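Local structure of glycosyl hydrolase BlGH5_18 (Bifidobacterium longum subsp. infantis, 7LQX) at residues A[229-234]-A[256-261]; A[233-238]-A[282-287]. The protein is a family GH5_18 glycoside hydrolase that probably cleaves the beta-linked mannose of N-glycan cores. One frame throughout, in Å; residues are numbered along the deposited sequence. Where two conformers were deposited one is given.

Contact 1 (A[229-234]-A[256-261]); sequences TTIHSW and YLAELS
I231 lies over L257 and A258, and this is where the strand 229-233 and the helix 248-264 pack most closely. Its CG2, set opposite the backbone N by a chi1 of -66°, reaches L257 CB at 3.6 Å and L257 CD1 at 3.7 Å, where the two side chains cross at a slant. The other branch carries CD1 outward to the helix backbone, where it ends 3.4 Å from L257 O. It comes as near to the CA of A258, but I231 was deposited in two conformers, so the shortness of these approaches is doubtful. Further along, L257 CD1 only grazes the backbone of H232 and S233; the S233 hydroxyl bonds to H253 instead. Strand and helix belong to one beta-alpha unit of the (beta/alpha)8 barrel: the 256-261 part of the helix runs back against the sixth barrel strand, 150° between their directions and 9.1 Å between the axes of these short segments. W210 and Y211 of helix 208-211 also touch L257. At the T229 end the fit is looser and polar. T229 CG2 touches S261 CB at 3.7 Å, while a water molecule spans the two hydroxyls, 2.7 Å from T229 OG1 and 2.8 Å from S261 OG, to which it donates. R270 also bonds to T229 OG1. S261 OG in turn donates to A258 O one turn back, tilted 25° from the carbonyl plane. Replacing S261 by an alanine would probably cost the water its acceptor on the helix, leaving it held less firmly beside T229, and would deprive A258 O of its hydroxyl donor.

Contact 2 (A[233-238]-A[282-287]); sequences SWVFNG and NVLEAE
F236 and V283 bring two irregular segments together, their CA atoms 6.0 Å apart, the first bent into a turn by a bond of 3.2 Å from N237 N to W234 O. Both belong to loops of a (beta/alpha)8 barrel, following the sixth and seventh strands at the end where such barrels place their active sites. The turn runs on into helix 239-243, with G238 at the N-cap in a conformation (phi 110°) where a side chain would collide with the preceding carbonyl oxygen. No hydrogen bond joins the segments, and the side chains meet by van der Waals contact alone. V283 directs its two methyls at the F236 backbone and CB, CG1 lying 4.1 Å from F236 CB, and it also rests on A240 and Q241 of helix 239-243. Deeper in, V235 CG2 meets V283 CG2 at 4.2 Å and brushes L284 CD2 at 4.5 Å; F292 of the next helix touches both V235 and L284, completing a small apolar cluster. Nearer the surface the exposed N282 lays its amide across the base of F236: OD1 and ND2 are both 3.6 Å from F236 CB, and the amide and ring planes stand 77° apart. The chi1 of 58° swings the F236 ring away from this second loop, toward W234 and F327, whose rings it meets. One face of the F236 ring is taken by W234 CB, 3.6 Å above the plane and displaced toward the rim.

Overall arrangement
Contacts 1 and 2 follow one piece of chain outward from the barrel, sharing S233 and W234, with their centres about 16 Å apart. Contact 1 is core: it joins a barrel strand to the helix of its own beta-alpha unit, about 8 Å from the centre of the chain, and every touching residue is buried. Contact 2, about 16 Å from that centre, is partly exposed and joins loops of two successive units beyond the strand ends. Both rest mainly on aliphatic contacts without a direct hydrogen bond between segments. A water bridges two hydroxyls in contact 1, whereas contact 2 sets an asparagine amide against a phenylalanine at the surface.

Contact 1 (A[229-234]-A[256-261])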
loop_
_atom_site.group_PDB
_atom_site.type_symbol
_atom_site.label_atom_id
_atom_site.label_comp_id
_atom_site.label_asym_id
_atom_site.label_seq_id
_atom_site.Cartn_x
_atom_site.Cartn_y
_atom_site.Cartn_z
ATOM N N THR A 229 7.512 -2.294 29.444
ATOM C CA THR A 229 6.127 -2.204 29.020
ATOM C C THR A 229 5.934 -0.890 28.287
ATOM O O THR A 229 6.313 0.166 28.798
ATOM C CB THR A 229 5.208 -2.209 30.234
ATOM O OG1 THR A 229 5.440 -3.405 30.984
ATOM C CG2 THR A 229 3.753 -2.131 29.799
ATOM N N THR A 230 5.327 -0.938 27.112
ATOM C CA THR A 230 4.941 0.283 26.422
ATOM C C THR A 230 3.444 0.494 26.610
ATOM O O THR A 230 2.662 -0.457 26.539
ATOM C CB THR A 230 5.275 0.222 24.930
ATOM O OG1 THR A 230 4.517 -0.816 24.308
ATOM C CG2 THR A 230 6.758 -0.033 24.710
ATOM N N ILE A 231 3.065 1.742 26.863
ATOM C CA ILE A 231 1.674 2.144 27.031
ATOM C C ILE A 231 1.401 3.302 26.088
ATOM O O ILE A 231 2.234 4.203 25.945
ATOM C CB ILE A 231 1.391 2.550 28.492
ATOM C CG1 ILE A 231 1.533 1.312 29.381
ATOM C CG2 ILE A 231 0.016 3.192 28.626
ATOM C CD1 ILE A 231 1.429 1.586 30.833
ATOM N N HIS A 232 0.236 3.273 25.444
ATOM C CA HIS A 232 -0.230 4.369 24.600
ATOM C C HIS A 232 -1.559 4.802 25.201
ATOM O O HIS A 232 -2.554 4.077 25.084
ATOM C CB HIS A 232 -0.435 3.935 23.152
ATOM C CG HIS A 232 0.828 3.575 22.439
ATOM N ND1 HIS A 232 0.838 3.217 21.110
ATOM C CD2 HIS A 232 2.110 3.497 22.862
ATOM C CE1 HIS A 232 2.076 2.954 20.736
ATOM N NE2 HIS A 232 2.864 3.093 21.787
ATOM N N SER A 233 -1.583 5.965 25.847
ATOM C CA SER A 233 -2.729 6.400 26.644
ATOM C C SER A 233 -3.531 7.443 25.879
ATOM O O SER A 233 -3.059 8.565 25.670
ATOM C CB SER A 233 -2.252 6.958 27.980
ATOM O OG SER A 233 -3.354 7.356 28.763
ATOM N N TRP A 234 -4.776 7.091 25.530
ATOM C CA TRP A 234 -5.635 7.901 24.665
ATOM C C TRP A 234 -7.033 8.005 25.261
ATOM O O TRP A 234 -7.815 7.050 25.203
ATOM C CB TRP A 234 -5.672 7.317 23.257
ATOM C CG TRP A 234 -4.386 7.532 22.553
ATOM C CD1 TRP A 234 -3.419 6.602 22.281
ATOM C CD2 TRP A 234 -3.889 8.780 22.070
ATOM N NE1 TRP A 234 -2.361 7.198 21.637
ATOM C CE2 TRP A 234 -2.626 8.534 21.494
ATOM C CE3 TRP A 234 -4.387 10.082 22.068
ATOM C CZ2 TRP A 234 -1.870 9.539 20.910
ATOM C CZ3 TRP A 234 -3.631 11.077 21.492
ATOM C CH2 TRP A 234 -2.386 10.805 20.926
ATOM N N TYR A 256 -3.278 5.082 35.419
ATOM C CA TYR A 256 -4.023 3.840 35.563
ATOM C C TYR A 256 -3.434 2.737 34.698
ATOM O O TYR A 256 -3.223 1.618 35.172
ATOM C CB TYR A 256 -5.492 4.062 35.206
ATOM C CG TYR A 256 -6.268 2.765 35.129
ATOM C CD1 TYR A 256 -6.536 2.028 36.276
ATOM C CD2 TYR A 256 -6.697 2.265 33.916
ATOM C CE1 TYR A 256 -7.229 0.849 36.216
ATOM C CE2 TYR A 256 -7.402 1.079 33.843
ATOM C CZ TYR A 256 -7.659 0.371 35.004
ATOM O OH TYR A 256 -8.361 -0.811 34.957
ATOM N N LEU A 257 -3.174 3.020 33.422
ATOM C CA LEU A 257 -2.608 1.987 32.565
ATOM C C LEU A 257 -1.240 1.547 33.067
ATOM O O LEU A 257 -0.890 0.363 32.994
ATOM C CB LEU A 257 -2.518 2.471 31.121
ATOM C CG LEU A 257 -3.820 2.361 30.334
ATOM C CD1 LEU A 257 -3.615 2.733 28.865
ATOM C CD2 LEU A 257 -4.443 0.966 30.443
ATOM N N ALA A 258 -0.439 2.485 33.563
ATOM C CA ALA A 258 0.861 2.107 34.102
ATOM C C ALA A 258 0.706 1.141 35.274
ATOM O O ALA A 258 1.376 0.104 35.333
ATOM C CB ALA A 258 1.640 3.354 34.521
ATOM N N GLU A 259 -0.192 1.458 36.209
ATOM C CA GLU A 259 -0.406 0.581 37.358
ATOM C C GLU A 259 -1.033 -0.743 36.941
ATOM O O GLU A 259 -0.680 -1.798 37.477
ATOM C CB GLU A 259 -1.280 1.276 38.401
ATOM C CG GLU A 259 -0.619 2.479 39.065
ATOM C CD GLU A 259 0.713 2.148 39.718
ATOM O OE1 GLU A 259 0.929 0.982 40.113
ATOM O OE2 GLU A 259 1.550 3.057 39.839
ATOM N N LEU A 260 -1.969 -0.711 35.992
ATOM C CA LEU A 260 -2.560 -1.945 35.497
ATOM C C LEU A 260 -1.482 -2.864 34.948
ATOM O O LEU A 260 -1.481 -4.069 35.221
ATOM C CB LEU A 260 -3.607 -1.614 34.435
ATOM C CG LEU A 260 -4.341 -2.794 33.812
ATOM C CD1 LEU A 260 -5.140 -3.575 34.829
ATOM C CD2 LEU A 260 -5.260 -2.279 32.706
ATOM N N SER A 261 -0.543 -2.314 34.179
ATOM C CA SER A 261 0.495 -3.154 33.600
ATOM C C SER A 261 1.351 -3.802 34.678
ATOM O O SER A 261 1.771 -4.953 34.527
ATOM C CB SER A 261 1.339 -2.341 32.617
ATOM O OG SER A 261 2.263 -1.468 33.250
HETATM O O HOH W 1 4.537 -3.125 33.461
#

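Contact 2 (A[233-238]-A[282-287])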
loop_
_atom_site.group_PDB
_atom_site.type_symbol
_atom_site.label_atom_id
_atom_site.label_comp_id
_atom_site.label_asym_id
_atom_site.label_seq_id
_atom_site.Cartn_x
_atom_site.Cartn_y
_atom_site.Cartn_z
ATOM N N SER A 233 -1.583 5.965 25.847
ATOM C CA SER A 233 -2.729 6.400 26.644
ATOM C C SER A 233 -3.531 7.443 25.879
ATOM O O SER A 233 -3.059 8.565 25.670
ATOM C CB SER A 233 -2.252 6.958 27.980
ATOM O OG SER A 233 -3.354 7.356 28.763
ATOM N N TRP A 234 -4.776 7.091 25.530
ATOM C CA TRP A 234 -5.635 7.901 24.665
ATOM C C TRP A 234 -7.033 8.005 25.261
ATOM O O TRP A 234 -7.815 7.050 25.203
ATOM C CB TRP A 234 -5.672 7.317 23.257
ATOM C CG TRP A 234 -4.386 7.532 22.553
ATOM C CD1 TRP A 234 -3.419 6.602 22.281
ATOM C CD2 TRP A 234 -3.889 8.780 22.070
ATOM N NE1 TRP A 234 -2.361 7.198 21.637
ATOM C CE2 TRP A 234 -2.626 8.534 21.494
ATOM C CE3 TRP A 234 -4.387 10.082 22.068
ATOM C CZ2 TRP A 234 -1.870 9.539 20.910
ATOM C CZ3 TRP A 234 -3.631 11.077 21.492
ATOM C CH2 TRP A 234 -2.386 10.805 20.926
ATOM N N VAL A 235 -7.362 9.188 25.790
ATOM C CA VAL A 235 -8.607 9.382 26.530
ATOM C C VAL A 235 -9.833 9.499 25.641
ATOM O O VAL A 235 -10.948 9.604 26.169
ATOM C CB VAL A 235 -8.510 10.566 27.516
ATOM C CG1 VAL A 235 -7.495 10.253 28.614
ATOM C CG2 VAL A 235 -8.163 11.870 26.798
ATOM N N PHE A 236 -9.673 9.465 24.313
ATOM C CA PHE A 236 -10.827 9.315 23.432
ATOM C C PHE A 236 -11.395 7.897 23.432
ATOM O O PHE A 236 -12.362 7.625 22.707
ATOM C CB PHE A 236 -10.510 9.757 21.997
ATOM C CG PHE A 236 -9.361 9.031 21.343
ATOM C CD1 PHE A 236 -9.365 7.653 21.182
ATOM C CD2 PHE A 236 -8.286 9.744 20.846
ATOM C CE1 PHE A 236 -8.310 7.011 20.560
ATOM C CE2 PHE A 236 -7.237 9.105 20.213
ATOM C CZ PHE A 236 -7.253 7.745 20.065
ATOM N N ASN A 237 -10.836 6.997 24.230
ATOM C CA ASN A 237 -11.278 5.613 24.290
ATOM C C ASN A 237 -12.515 5.403 25.148
ATOM O O ASN A 237 -12.795 4.259 25.534
ATOM C CB ASN A 237 -10.147 4.738 24.837
ATOM C CG ASN A 237 -9.828 5.024 26.299
ATOM O OD1 ASN A 237 -10.449 5.865 26.945
ATOM N ND2 ASN A 237 -8.847 4.300 26.826
ATOM N N GLY A 238 -13.255 6.462 25.459
ATOM C CA GLY A 238 -14.410 6.386 26.320
ATOM C C GLY A 238 -14.203 7.039 27.665
ATOM O O GLY A 238 -15.183 7.307 28.367
ATOM N N ASN A 282 -10.791 15.595 19.738
ATOM C CA ASN A 282 -12.129 15.050 19.529
ATOM C C ASN A 282 -12.896 14.941 20.839
ATOM O O ASN A 282 -14.128 14.857 20.817
ATOM C CB ASN A 282 -12.089 13.707 18.791
ATOM C CG ASN A 282 -11.206 12.667 19.463
ATOM O OD1 ASN A 282 -10.492 12.945 20.424
ATOM N ND2 ASN A 282 -11.249 11.449 18.939
ATOM N N VAL A 283 -12.197 14.980 21.973
ATOM C CA VAL A 283 -12.845 14.938 23.281
ATOM C C VAL A 283 -12.431 16.078 24.201
ATOM O O VAL A 283 -13.207 16.435 25.108
ATOM C CB VAL A 283 -12.642 13.572 23.978
ATOM C CG1 VAL A 283 -13.341 12.467 23.177
ATOM C CG2 VAL A 283 -11.171 13.263 24.172
ATOM N N LEU A 284 -11.258 16.684 24.018
ATOM C CA LEU A 284 -10.811 17.815 24.817
ATOM C C LEU A 284 -10.901 19.109 24.016
ATOM O O LEU A 284 -10.832 19.105 22.786
ATOM C CB LEU A 284 -9.353 17.634 25.240
ATOM C CG LEU A 284 -9.008 16.303 25.892
ATOM C CD1 LEU A 284 -7.493 16.261 26.192
ATOM C CD2 LEU A 284 -9.833 16.003 27.136
ATOM N N GLU A 285 -11.032 20.223 24.724
ATOM C CA GLU A 285 -10.973 21.529 24.087
ATOM C C GLU A 285 -9.522 21.977 23.964
ATOM O O GLU A 285 -8.691 21.694 24.826
ATOM C CB GLU A 285 -11.745 22.559 24.912
ATOM C CG GLU A 285 -13.213 22.215 25.095
ATOM C CD GLU A 285 -13.916 21.970 23.778
ATOM O OE1 GLU A 285 -13.866 22.866 22.910
ATOM O OE2 GLU A 285 -14.498 20.878 23.603
ATOM N N ALA A 286 -9.226 22.708 22.888
ATOM C CA ALA A 286 -7.867 23.188 22.679
ATOM C C ALA A 286 -7.343 23.940 23.896
ATOM O O ALA A 286 -6.187 23.769 24.298
ATOM C CB ALA A 286 -7.826 24.102 21.453
ATOM N N GLU A 287 -8.177 24.778 24.505
ATOM C CA GLU A 287 -7.697 25.573 25.624
ATOM C C GLU A 287 -7.366 24.726 26.842
ATOM O O GLU A 287 -6.663 25.202 27.737
ATOM C CB GLU A 287 -8.730 26.631 25.993
ATOM C CG GLU A 287 -10.037 26.046 26.452
#